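3-oxoacyl-[acyl-carrier-protein] synthase (Arabidopsis thaliana, PDB 2IX4) catalyses the condensation steps of mitochondrial fatty acid synthesis, adding two carbons from malonyl-ACP to acyl chains from 4 to at least 16 carbons long. Local coordinates at residues 208-213 with 246-251; 57-62 with 222-227. All blocks are in the same frame, centred on the assembly; numbering follows the deposited sequence.

Interaction 1 (208-213 with 246-251)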
loop_
_atom_site.group_PDB
_atom_site.type_symbol
_atom_site.label_atom_id
_atom_site.label_comp_id
_atom_site.label_asym_id
_atom_site.label_seq_id
_atom_site.Cartn_x
_atom_site.Cartn_y
_atom_site.Cartn_z
ATOM N N SER A 208 9.667 10.704 1.514
ATOM C CA SER A 208 10.560 11.765 1.092
ATOM C C SER A 208 9.908 12.447 -0.088
ATOM O O SER A 208 10.244 12.186 -1.243
ATOM C CB SER A 208 11.923 11.213 0.706
ATOM O OG SER A 208 12.828 12.280 0.498
ATOM N N SER A 209 8.956 13.314 0.217
ATOM C CA SER A 209 8.128 13.920 -0.807
ATOM C C SER A 209 8.204 15.448 -0.784
ATOM O O SER A 209 7.222 16.127 -1.082
ATOM C CB SER A 209 6.682 13.432 -0.655
ATOM O OG SER A 209 6.020 13.424 -1.907
ATOM N N ILE A 210 9.369 15.993 -0.432
ATOM C CA ILE A 210 9.579 17.440 -0.539
ATOM C C ILE A 210 10.247 17.762 -1.873
ATOM O O ILE A 210 11.461 17.623 -2.029
ATOM C CB ILE A 210 10.376 18.050 0.650
ATOM C CG1 ILE A 210 9.745 17.660 1.993
ATOM C CG2 ILE A 210 10.437 19.581 0.508
ATOM C CD1 ILE A 210 10.553 18.082 3.207
ATOM N N ASP A 211 9.424 18.180 -2.830
ATOM C CA ASP A 211 9.865 18.487 -4.184
ATOM C C ASP A 211 8.817 19.360 -4.857
ATOM O O ASP A 211 7.705 19.506 -4.343
ATOM C CB ASP A 211 10.092 17.200 -4.992
ATOM C CG ASP A 211 8.906 16.246 -4.928
ATOM O OD1 ASP A 211 7.853 16.530 -5.542
ATOM O OD2 ASP A 211 9.032 15.200 -4.264
ATOM N N ALA A 212 9.175 19.914 -6.012
ATOM C CA ALA A 212 8.344 20.885 -6.725
ATOM C C ALA A 212 6.882 20.476 -6.872
ATOM O O ALA A 212 5.982 21.210 -6.456
ATOM C CB ALA A 212 8.943 21.177 -8.088
ATOM N N LEU A 213 6.652 19.301 -7.454
ATOM C CA LEU A 213 5.297 18.864 -7.774
ATOM C C LEU A 213 4.486 18.463 -6.544
ATOM O O LEU A 213 3.274 18.675 -6.504
ATOM C CB LEU A 213 5.313 17.740 -8.817
ATOM C CG LEU A 213 4.004 17.495 -9.572
ATOM C CD1 LEU A 213 3.421 18.804 -10.130
ATOM C CD2 LEU A 213 4.206 16.464 -10.683
ATOM N N PHE A 246 -1.080 22.270 6.925
ATOM C CA PHE A 246 0.112 21.590 7.429
ATOM C C PHE A 246 1.395 21.966 6.680
ATOM O O PHE A 246 1.358 22.598 5.624
ATOM C CB PHE A 246 -0.079 20.062 7.550
ATOM C CG PHE A 246 -0.221 19.334 6.241
ATOM C CD1 PHE A 246 0.905 18.918 5.529
ATOM C CD2 PHE A 246 -1.482 19.011 5.745
ATOM C CE1 PHE A 246 0.778 18.216 4.330
ATOM C CE2 PHE A 246 -1.620 18.312 4.549
ATOM C CZ PHE A 246 -0.487 17.914 3.838
ATOM N N VAL A 247 2.524 21.585 7.264
ATOM C CA VAL A 247 3.829 21.810 6.674
ATOM C C VAL A 247 4.379 20.434 6.344
ATOM O O VAL A 247 4.483 19.589 7.230
ATOM C CB VAL A 247 4.767 22.546 7.662
ATOM C CG1 VAL A 247 6.160 22.698 7.077
ATOM C CG2 VAL A 247 4.192 23.913 8.031
ATOM N N ILE A 248 4.699 20.209 5.068
ATOM C CA ILE A 248 5.209 18.919 4.606
ATOM C C ILE A 248 6.548 18.632 5.275
ATOM O O ILE A 248 7.420 19.496 5.329
ATOM C CB ILE A 248 5.364 18.853 3.054
ATOM C CG1 ILE A 248 4.014 19.030 2.360
ATOM C CG2 ILE A 248 5.951 17.514 2.612
ATOM C CD1 ILE A 248 4.093 19.032 0.839
ATOM N N GLY A 249 6.681 17.424 5.808
ATOM C CA GLY A 249 7.938 16.960 6.384
ATOM C C GLY A 249 8.371 15.671 5.713
ATOM O O GLY A 249 7.669 15.153 4.851
ATOM N N GLU A 250 9.526 15.149 6.113
ATOM C CA GLU A 250 10.050 13.911 5.540
ATOM C C GLU A 250 10.767 13.086 6.604
ATOM O O GLU A 250 11.208 13.619 7.622
ATOM C CB GLU A 250 11.019 14.221 4.391
ATOM C CG GLU A 250 12.225 15.055 4.821
ATOM C CD GLU A 250 13.316 15.139 3.774
ATOM O OE1 GLU A 250 13.271 14.378 2.781
ATOM O OE2 GLU A 250 14.230 15.972 3.948
ATOM N N GLY A 251 10.879 11.785 6.358
ATOM C CA GLY A 251 11.664 10.908 7.227
ATOM C C GLY A 251 11.090 9.513 7.304
ATOM O O GLY A 251 10.317 9.098 6.439
HETATM O O HOH W 1 7.609 13.893 2.587
#

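Interaction 2 (57-62 with 222-227)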
loop_
_atom_site.group_PDB
_atom_site.type_symbol
_atom_site.label_atom_id
_atom_site.label_comp_id
_atom_site.label_asym_id
_atom_site.label_seq_id
_atom_site.Cartn_x
_atom_site.Cartn_y
_atom_site.Cartn_z
ATOM N N LEU A 57 4.866 28.267 -5.891
ATOM C CA LEU A 57 4.574 27.566 -4.650
ATOM C C LEU A 57 4.013 28.499 -3.579
ATOM O O LEU A 57 4.702 29.404 -3.100
ATOM C CB LEU A 57 5.826 26.848 -4.136
ATOM C CG LEU A 57 6.562 25.898 -5.087
ATOM C CD1 LEU A 57 7.777 25.311 -4.383
ATOM C CD2 LEU A 57 5.652 24.789 -5.612
ATOM N N SER A 58 2.753 28.272 -3.216
ATOM C CA SER A 58 2.088 29.025 -2.156
ATOM C C SER A 58 2.762 28.781 -0.808
ATOM O O SER A 58 2.978 29.715 -0.033
ATOM C CB SER A 58 0.613 28.634 -2.083
ATOM O OG SER A 58 -0.077 29.078 -3.236
ATOM N N SER A 59 3.094 27.522 -0.545
ATOM C CA SER A 59 3.763 27.132 0.685
ATOM C C SER A 59 5.264 27.053 0.454
ATOM O O SER A 59 5.723 26.285 -0.391
ATOM C CB SER A 59 3.236 25.778 1.153
ATOM O OG SER A 59 3.782 25.415 2.408
ATOM N N LYS A 60 6.022 27.851 1.204
ATOM C CA LYS A 60 7.479 27.915 1.050
ATOM C C LYS A 60 8.201 27.527 2.342
ATOM O O LYS A 60 9.264 28.071 2.668
ATOM C CB LYS A 60 7.916 29.305 0.566
ATOM C CG LYS A 60 7.386 29.683 -0.826
ATOM C CD LYS A 60 7.934 31.022 -1.277
ATOM C CE LYS A 60 7.436 31.405 -2.664
ATOM N NZ LYS A 60 6.020 31.879 -2.659
ATOM N N VAL A 61 7.605 26.583 3.069
ATOM C CA VAL A 61 8.179 26.040 4.306
ATOM C C VAL A 61 8.087 24.517 4.291
ATOM O O VAL A 61 7.161 23.951 3.705
ATOM C CB VAL A 61 7.494 26.611 5.597
ATOM C CG1 VAL A 61 7.753 28.110 5.745
ATOM C CG2 VAL A 61 5.986 26.320 5.617
ATOM N N ALA A 62 9.059 23.857 4.919
ATOM C CA ALA A 62 9.072 22.399 5.002
ATOM C C ALA A 62 10.006 21.931 6.112
ATOM O O ALA A 62 10.861 22.691 6.571
ATOM C CB ALA A 62 9.472 21.782 3.656
ATOM N N ARG A 222 -5.103 23.019 -1.322
ATOM C CA ARG A 222 -5.270 23.987 -0.231
ATOM C C ARG A 222 -5.042 23.330 1.133
ATOM O O ARG A 222 -5.740 23.614 2.109
ATOM C CB ARG A 222 -6.636 24.682 -0.318
ATOM C CG ARG A 222 -6.822 25.491 -1.591
ATOM C CD ARG A 222 -8.288 25.694 -1.911
ATOM N NE ARG A 222 -8.471 26.477 -3.132
ATOM C CZ ARG A 222 -9.651 26.788 -3.662
ATOM N NH1 ARG A 222 -10.776 26.385 -3.082
ATOM N NH2 ARG A 222 -9.708 27.506 -4.777
ATOM N N ALA A 223 -4.046 22.454 1.185
ATOM C CA ALA A 223 -3.758 21.681 2.381
ATOM C C ALA A 223 -2.575 22.236 3.176
ATOM O O ALA A 223 -2.400 21.886 4.347
ATOM C CB ALA A 223 -3.511 20.220 2.012
ATOM N N LEU A 224 -1.779 23.098 2.542
ATOM C CA LEU A 224 -0.522 23.578 3.130
ATOM C C LEU A 224 -0.588 24.973 3.743
ATOM O O LEU A 224 -1.367 25.825 3.308
ATOM C CB LEU A 224 0.616 23.526 2.100
ATOM C CG LEU A 224 1.011 22.180 1.481
ATOM C CD1 LEU A 224 2.269 22.318 0.635
ATOM C CD2 LEU A 224 1.206 21.106 2.540
ATOM N N SER A 225 0.251 25.187 4.756
ATOM C CA SER A 225 0.453 26.497 5.375
ATOM C C SER A 225 1.110 27.461 4.385
ATOM O O SER A 225 2.079 27.096 3.718
ATOM C CB SER A 225 1.341 26.341 6.612
ATOM O OG SER A 225 1.674 27.595 7.174
ATOM N N THR A 226 0.591 28.686 4.293
ATOM C CA THR A 226 1.108 29.677 3.339
ATOM C C THR A 226 1.468 31.046 3.942
ATOM O O THR A 226 2.338 31.743 3.414
ATOM C CB THR A 226 0.134 29.917 2.149
ATOM O OG1 THR A 226 -1.017 30.642 2.599
ATOM C CG2 THR A 226 -0.302 28.598 1.510
ATOM N N LYS A 227 0.806 31.429 5.033
ATOM C CA LYS A 227 0.952 32.784 5.581
ATOM C C LYS A 227 2.110 32.976 6.571
ATOM O O LYS A 227 2.324 34.086 7.067
ATOM C CB LYS A 227 -0.373 33.270 6.187
ATOM C CG LYS A 227 -0.716 32.707 7.563
ATOM C CD LYS A 227 -2.205 32.855 7.829
ATOM C CE LYS A 227 -2.552 32.667 9.293
ATOM N NZ LYS A 227 -2.484 33.953 10.034
#

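Interaction 1 (208-213 with 246-251)
S208 and E250 bring the two backbones closest, their CA atoms 5.0 Å apart, and the chains then draw apart toward I210 and I248, whose CA atoms lie 6.9 Å from each other. A water bridges the backbones here: it accepts from S209 N at 2.8 Å and donates to G249 O at 2.6 Å. I210 carries most of the side-chain contact. Its CG1 lies beside its own backbone N (chi1 -53°), a setting that carries the CD1 methyl across to the other segment. CG1 meets CG2 of I248 at 3.8 Å as the two isoleucines run past each other in opposite directions, while CD1 rests on the aliphatic stem of E250, 3.8 Å from its CG, the two side chains crossing nearly at right angles. Beyond CG the glutamate chain is extended, and E250 OE1 ends 3.1 Å from S208 OG. Its carboxylate is buried and hydrogen-bonded at both oxygens, OE1 to Y91 OH and OE2 to the backbone N of V65. The active site is close by: the S209 side chain is about 7 Å from a bound hexanoic acid, and F246 sets its ring edge-to-face with H359, a predicted active-site residue. The contact joins the exit of strand 200-207 to the approach to its antiparallel neighbour 251-259, with A62 of strand 61-63 against I210 and helix 87-102 covering S208.

Interaction 2 (57-62 with 222-227)
S59 makes the tight part of this contact, its hydroxyl donating to the carbonyl O of S225. The bond from S59 OG to S225 O is 2.7 Å long and lies in the carbonyl plane, with a C=O...donor angle of 159°. OG stands anti to the backbone N of S59 (chi1 -175°), which points it at the carbonyl of S225. The course of the two backbones sets S59 CB against L224, and the leucine closes on it with two carbons: its CB and its CD1 each lie 3.6 Å from S59 CB. Replacing S59 by alanine would probably leave the S225 carbonyl without this hydroxyl donor, taking away the one hydrogen bond between the two segments. On the solvent side S58 and T226, both exposed, meet by van der Waals contact alone, S58 CB against T226 CG2 at 3.7 Å and T226 CB 3.6 Å from S58 O. K60 NZ folds back onto L57 O at 2.8 Å. N229 holds the turn, donating to S58 O and accepting from K60 N, and D244 is hydrogen-bonded to the hydroxyl of S225 and the backbone N of T226. The L224 side chain is about 7 Å from that of H359, predicted to be an active-site residue, and about 8 Å from the bound hexanoic acid, so the contact backs the wall of the active-site region. It sets the turn between helix 47-55 and strand 61-63 against the loop after helix 212-220, whose F218 and S219 pack on L224.

In the fold
From the N terminus, the chain first passes 57-62, leading into strand 61-63, and then runs through much of the N-terminal half of the enzyme to 208-213. Helix 212-220 delivers it to 222-227, where interaction 2 closes a long loop. Some twenty residues later 246-251 returns to 208-213, so interaction 1 closes a much shorter one. The two loops cross, since their segments alternate. They also touch: F246 is probably hydrogen-bonded through its backbone to A223 and S225, and L224 packs on both F246 and I248. Interaction 2 ties the lead-in to strand 61-63 to the loop after helix 212-220; interaction 1 ties the exit of strand 200-207 to the entry of strand 251-259 in the central sheet.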